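Local coordinates for ketosynthase (Streptomyces sp. MSC090213JE08, PDB 6KXD), which probably serves as the chain length factor partner of a ketosynthase in the type II polyketide synthase that makes the ishigamide chain, at residues Ser26-Tyr31 / Thr88-Val93; Glu37-Val42 / Val340-Glu345. All blocks are in the same frame, centred on the assembly; numbering follows the deposited sequence.

Interaction 1: Ser26-Tyr31 / Thr88-Val93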
loop_
_atom_site.group_PDB
_atom_site.type_symbol
_atom_site.label_atom_id
_atom_site.label_comp_id
_atom_site.label_asym_id
_atom_site.label_seq_id
_atom_site.Cartn_x
_atom_site.Cartn_y
_atom_site.Cartn_z
ATOM N N SER B 26 -6.915 -4.603 19.644
ATOM C CA SER B 26 -5.752 -5.016 20.266
ATOM C C SER B 26 -4.696 -3.956 20.039
ATOM O O SER B 26 -4.800 -3.165 19.099
ATOM C CB SER B 26 -5.306 -6.341 19.731
ATOM O OG SER B 26 -4.306 -6.867 20.594
ATOM N N ALA B 27 -3.700 -3.973 20.894
ATOM C CA ALA B 27 -2.619 -3.046 20.793
ATOM C C ALA B 27 -1.385 -3.609 21.471
ATOM O O ALA B 27 -1.439 -4.280 22.490
ATOM C CB ALA B 27 -2.970 -1.719 21.405
ATOM N N VAL B 28 -0.254 -3.283 20.870
ATOM C CA VAL B 28 1.002 -3.467 21.458
ATOM C C VAL B 28 1.619 -2.089 21.332
ATOM O O VAL B 28 1.647 -1.527 20.247
ATOM C CB VAL B 28 1.852 -4.521 20.723
ATOM C CG1 VAL B 28 3.233 -4.625 21.336
ATOM C CG2 VAL B 28 1.170 -5.879 20.670
ATOM N N SER B 29 1.989 -1.519 22.450
ATOM C CA SER B 29 2.217 -0.110 22.466
ATOM C C SER B 29 3.245 0.247 23.531
ATOM O O SER B 29 3.686 -0.606 24.299
ATOM C CB SER B 29 0.903 0.583 22.741
ATOM O OG SER B 29 0.627 0.502 24.128
ATOM N N PRO B 30 3.658 1.531 23.623
ATOM C CA PRO B 30 4.579 1.928 24.683
ATOM C C PRO B 30 4.007 1.742 26.097
ATOM O O PRO B 30 4.782 1.792 27.016
ATOM C CB PRO B 30 4.870 3.406 24.386
ATOM C CG PRO B 30 4.586 3.515 22.891
ATOM C CD PRO B 30 3.399 2.615 22.663
ATOM N N TYR B 31 2.698 1.456 26.212
ATOM C CA TYR B 31 2.058 1.071 27.450
ATOM C C TYR B 31 2.302 -0.387 27.803
ATOM O O TYR B 31 2.142 -0.725 28.946
ATOM C CB TYR B 31 0.558 1.302 27.390
ATOM C CG TYR B 31 0.221 2.768 27.429
ATOM C CD1 TYR B 31 0.841 3.583 28.363
ATOM C CD2 TYR B 31 -0.710 3.332 26.580
ATOM C CE1 TYR B 31 0.560 4.931 28.435
ATOM C CE2 TYR B 31 -1.016 4.687 26.651
ATOM C CZ TYR B 31 -0.370 5.487 27.583
ATOM O OH TYR B 31 -0.598 6.833 27.704
ATOM N N THR B 88 6.951 -6.533 11.877
ATOM C CA THR B 88 6.181 -7.732 11.712
ATOM C C THR B 88 5.845 -8.308 13.073
ATOM O O THR B 88 4.685 -8.751 13.289
ATOM C CB THR B 88 6.879 -8.777 10.849
ATOM O OG1 THR B 88 6.945 -8.333 9.496
ATOM C CG2 THR B 88 6.159 -10.114 10.898
ATOM N N ALA B 89 6.825 -8.353 13.956
ATOM C CA ALA B 89 6.608 -8.953 15.274
ATOM C C ALA B 89 5.497 -8.216 16.009
ATOM O O ALA B 89 4.621 -8.831 16.611
ATOM C CB ALA B 89 7.877 -8.936 16.077
ATOM N N LEU B 90 5.530 -6.887 15.944
ATOM C CA LEU B 90 4.505 -6.137 16.646
ATOM C C LEU B 90 3.115 -6.444 16.101
ATOM O O LEU B 90 2.135 -6.528 16.876
ATOM C CB LEU B 90 4.785 -4.656 16.469
ATOM C CG LEU B 90 5.996 -4.158 17.239
ATOM C CD1 LEU B 90 6.353 -2.803 16.679
ATOM C CD2 LEU B 90 5.746 -4.114 18.720
ATOM N N ALA B 91 3.006 -6.504 14.771
ATOM C CA ALA B 91 1.766 -6.802 14.092
ATOM C C ALA B 91 1.289 -8.181 14.521
ATOM O O ALA B 91 0.078 -8.385 14.763
ATOM C CB ALA B 91 1.913 -6.761 12.602
ATOM N N LEU B 92 2.235 -9.129 14.603
ATOM C CA LEU B 92 1.813 -10.537 14.897
ATOM C C LEU B 92 1.287 -10.626 16.323
ATOM O O LEU B 92 0.261 -11.275 16.531
ATOM C CB LEU B 92 2.950 -11.530 14.689
ATOM C CG LEU B 92 3.402 -11.690 13.241
ATOM C CD1 LEU B 92 4.500 -12.740 13.110
ATOM C CD2 LEU B 92 2.257 -12.012 12.325
ATOM N N VAL B 93 1.993 -9.989 17.246
ATOM C CA VAL B 93 1.584 -10.023 18.629
ATOM C C VAL B 93 0.236 -9.319 18.737
ATOM O O VAL B 93 -0.669 -9.812 19.359
ATOM C CB VAL B 93 2.618 -9.419 19.579
ATOM C CG1 VAL B 93 2.041 -9.367 21.001
ATOM C CG2 VAL B 93 3.904 -10.222 19.567
#
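Strand residue Val28 faces one side of the helix at Leu90, their CA atoms 6.5 Å apart. Its two methyls divide the work. CG1 lies anti to the backbone N (chi1 176°) and meets an end methyl of Leu90. Val28 CG1 is 3.7 Å from Leu90 CD2, the tip of a chain that starts off to one flank of the helix and bends back to the strand. The other branch serves Val93, one turn on. Val28 CG2 is 3.6 Å from Val93 CG1, and these two side chains cross at about a right angle. One strand residue thus bears on helix positions three apart. All three residues are buried, and the contact between the side chains is apolar. A polar tie lies beside it, where Ser26 OG bonds to the backbone O of Ala94. At the strand end, Ser29 OG accepts from Tyr31 N at 3.1 Å, an ST turn. Val28 and Ser26 also pair through their backbones with Cys233 and Leu235 of strand 229-240. Helix 72-76 packs on Ala89, Leu92 and Val93, and helix 156-165 on Thr88 and Leu92. Ala27 and Ser29 point the other way, onto Phe38 of helix 35-44, so strand 20-29 runs between two helices.

Interaction 2: Glu37-Val42 / Val340-Glu345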
loop_
_atom_site.group_PDB
_atom_site.type_symbol
_atom_site.label_atom_id
_atom_site.label_comp_id
_atom_site.label_asym_id
_atom_site.label_seq_id
_atom_site.Cartn_x
_atom_site.Cartn_y
_atom_site.Cartn_z
ATOM N N GLU B 37 -3.078 -3.402 28.747
ATOM C CA GLU B 37 -2.020 -2.496 29.125
ATOM C C GLU B 37 -2.298 -1.139 28.455
ATOM O O GLU B 37 -2.037 -0.102 29.039
ATOM C CB GLU B 37 -0.614 -2.977 28.733
ATOM C CG GLU B 37 -0.013 -4.045 29.654
ATOM C CD GLU B 37 -0.602 -5.426 29.419
ATOM O OE1 GLU B 37 -0.200 -6.371 30.147
ATOM O OE2 GLU B 37 -1.481 -5.558 28.515
ATOM N N PHE B 38 -2.739 -1.168 27.188
ATOM C CA PHE B 38 -2.995 0.075 26.437
ATOM C C PHE B 38 -4.113 0.858 27.140
ATOM O O PHE B 38 -4.035 2.093 27.393
ATOM C CB PHE B 38 -3.405 -0.248 25.004
ATOM C CG PHE B 38 -3.536 0.973 24.145
ATOM C CD1 PHE B 38 -2.413 1.551 23.566
ATOM C CD2 PHE B 38 -4.770 1.587 23.966
ATOM C CE1 PHE B 38 -2.539 2.710 22.805
ATOM C CE2 PHE B 38 -4.894 2.731 23.198
ATOM C CZ PHE B 38 -3.781 3.291 22.626
ATOM N N ALA B 39 -5.180 0.124 27.448
ATOM C CA ALA B 39 -6.373 0.694 28.078
ATOM C C ALA B 39 -5.987 1.300 29.439
ATOM O O ALA B 39 -6.339 2.449 29.774
ATOM C CB ALA B 39 -7.432 -0.384 28.206
ATOM N N ALA B 40 -5.217 0.547 30.216
ATOM C CA ALA B 40 -4.713 1.037 31.504
ATOM C C ALA B 40 -3.924 2.336 31.305
ATOM O O ALA B 40 -4.156 3.331 32.008
ATOM C CB ALA B 40 -3.902 -0.029 32.190
ATOM N N GLY B 41 -3.035 2.364 30.312
ATOM C CA GLY B 41 -2.152 3.523 30.089
ATOM C C GLY B 41 -2.932 4.756 29.652
ATOM O O GLY B 41 -2.645 5.896 30.074
ATOM N N VAL B 42 -3.921 4.525 28.783
ATOM C CA VAL B 42 -4.714 5.603 28.241
ATOM C C VAL B 42 -5.577 6.218 29.350
ATOM O O VAL B 42 -5.737 7.446 29.458
ATOM C CB VAL B 42 -5.585 5.130 27.065
ATOM C CG1 VAL B 42 -6.728 6.105 26.808
ATOM C CG2 VAL B 42 -4.730 4.939 25.822
ATOM N N VAL B 340 -9.812 5.979 22.146
ATOM C CA VAL B 340 -11.229 6.248 22.226
ATOM C C VAL B 340 -11.962 5.031 22.793
ATOM O O VAL B 340 -12.794 5.181 23.708
ATOM C CB VAL B 340 -11.837 6.682 20.885
ATOM C CG1 VAL B 340 -13.346 6.703 20.961
ATOM C CG2 VAL B 340 -11.311 8.032 20.423
ATOM N N LEU B 341 -11.636 3.829 22.299
ATOM C CA LEU B 341 -12.323 2.657 22.740
ATOM C C LEU B 341 -11.994 2.367 24.216
ATOM O O LEU B 341 -12.893 1.941 24.973
ATOM C CB LEU B 341 -11.922 1.466 21.870
ATOM C CG LEU B 341 -12.243 1.613 20.384
ATOM C CD1 LEU B 341 -11.751 0.408 19.588
ATOM C CD2 LEU B 341 -13.708 1.801 20.184
ATOM N N ALA B 342 -10.734 2.594 24.601
ATOM C CA ALA B 342 -10.253 2.424 25.956
ATOM C C ALA B 342 -10.975 3.379 26.924
ATOM O O ALA B 342 -11.374 2.967 28.040
ATOM C CB ALA B 342 -8.767 2.617 26.014
ATOM N N ALA B 343 -11.077 4.651 26.532
ATOM C CA ALA B 343 -11.787 5.698 27.278
ATOM C C ALA B 343 -13.264 5.327 27.428
ATOM O O ALA B 343 -13.889 5.571 28.496
ATOM C CB ALA B 343 -11.675 7.008 26.564
ATOM N N ALA B 344 -13.829 4.760 26.355
ATOM C CA ALA B 344 -15.225 4.426 26.302
ATOM C C ALA B 344 -15.530 3.175 27.148
ATOM O O ALA B 344 -16.549 3.144 27.776
ATOM C CB ALA B 344 -15.696 4.257 24.881
ATOM N N GLU B 345 -14.686 2.134 27.072
ATOM C CA GLU B 345 -14.937 0.865 27.720
ATOM C C GLU B 345 -15.022 1.121 29.240
ATOM O O GLU B 345 -14.260 1.938 29.811
ATOM C CB GLU B 345 -13.838 -0.164 27.397
ATOM C CG GLU B 345 -13.869 -1.448 28.229
ATOM C CD GLU B 345 -12.486 -1.939 28.673
ATOM O OE1 GLU B 345 -11.621 -2.161 27.781
ATOM O OE2 GLU B 345 -12.241 -2.034 29.917
#
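Val42 holds CG1 anti to its backbone N (chi1 161°), which turns that methyl to Ala342 of helix 332-344. Val42 CG1 is 4.1 Å from Ala342 CB. Phe38 also has an extended first torsion (chi1 -174°). This carries its ring beside the same alanine without close touch, Phe38 CD2 lying 4.6 Å from Ala342 CB. The alanine pair needs no torsion. Ala342 CB points toward helix 35-44 and lies 3.7 Å from Ala39 CA. It is 3.9 Å from Ala39 CB. The two CA atoms of Ala39 and Ala342 are 4.7 Å apart, which is very close for two helices. The single methyl of Ala342 therefore rests against Ala39 and Val42, residues one turn apart. The contact joins two helices from distant parts of the chain, side by side.

Phe38 continues the apolar surface to Phe335, where the two rings meet with their planes at about 40°. On the far side of helix 332-344, Val340 packs on strand 354-360. Polar ties come from Arg43, next to Val42. Arg43 NE bonds to Ala342 O, and Arg43 NH2 forms a salt bridge with Glu345 OE2. The guanidinium group thus sits near the C-terminal end of helix 332-344, where its charge is probably welcome. Small side chains at Ala39 and Ala342 allow the close spacing, and the arginine adds a polar clamp at the edge.

Interactions 1 and 2 have centres 15 Å apart and meet through one short piece of chain. Strand 20-29 offers Val28 to helix 86-99 in interaction 1, while Ser29 faces helix 35-44 of interaction 2. Ser29 OG is 3.3 Å from Phe38 CD1. Tyr31 then leads on from the strand and packs along the same helix, with its CB 3.4 Å from Glu37 O and its CE2 3.6 Å from Val42 N. Strand 20-29 lies between helix 86-99 on one face and the paired helices 35-44 and 332-344 on the other, consistent with the layered thiolase fold. Both are internal packing, and neither touches the other protein chain of the assembly.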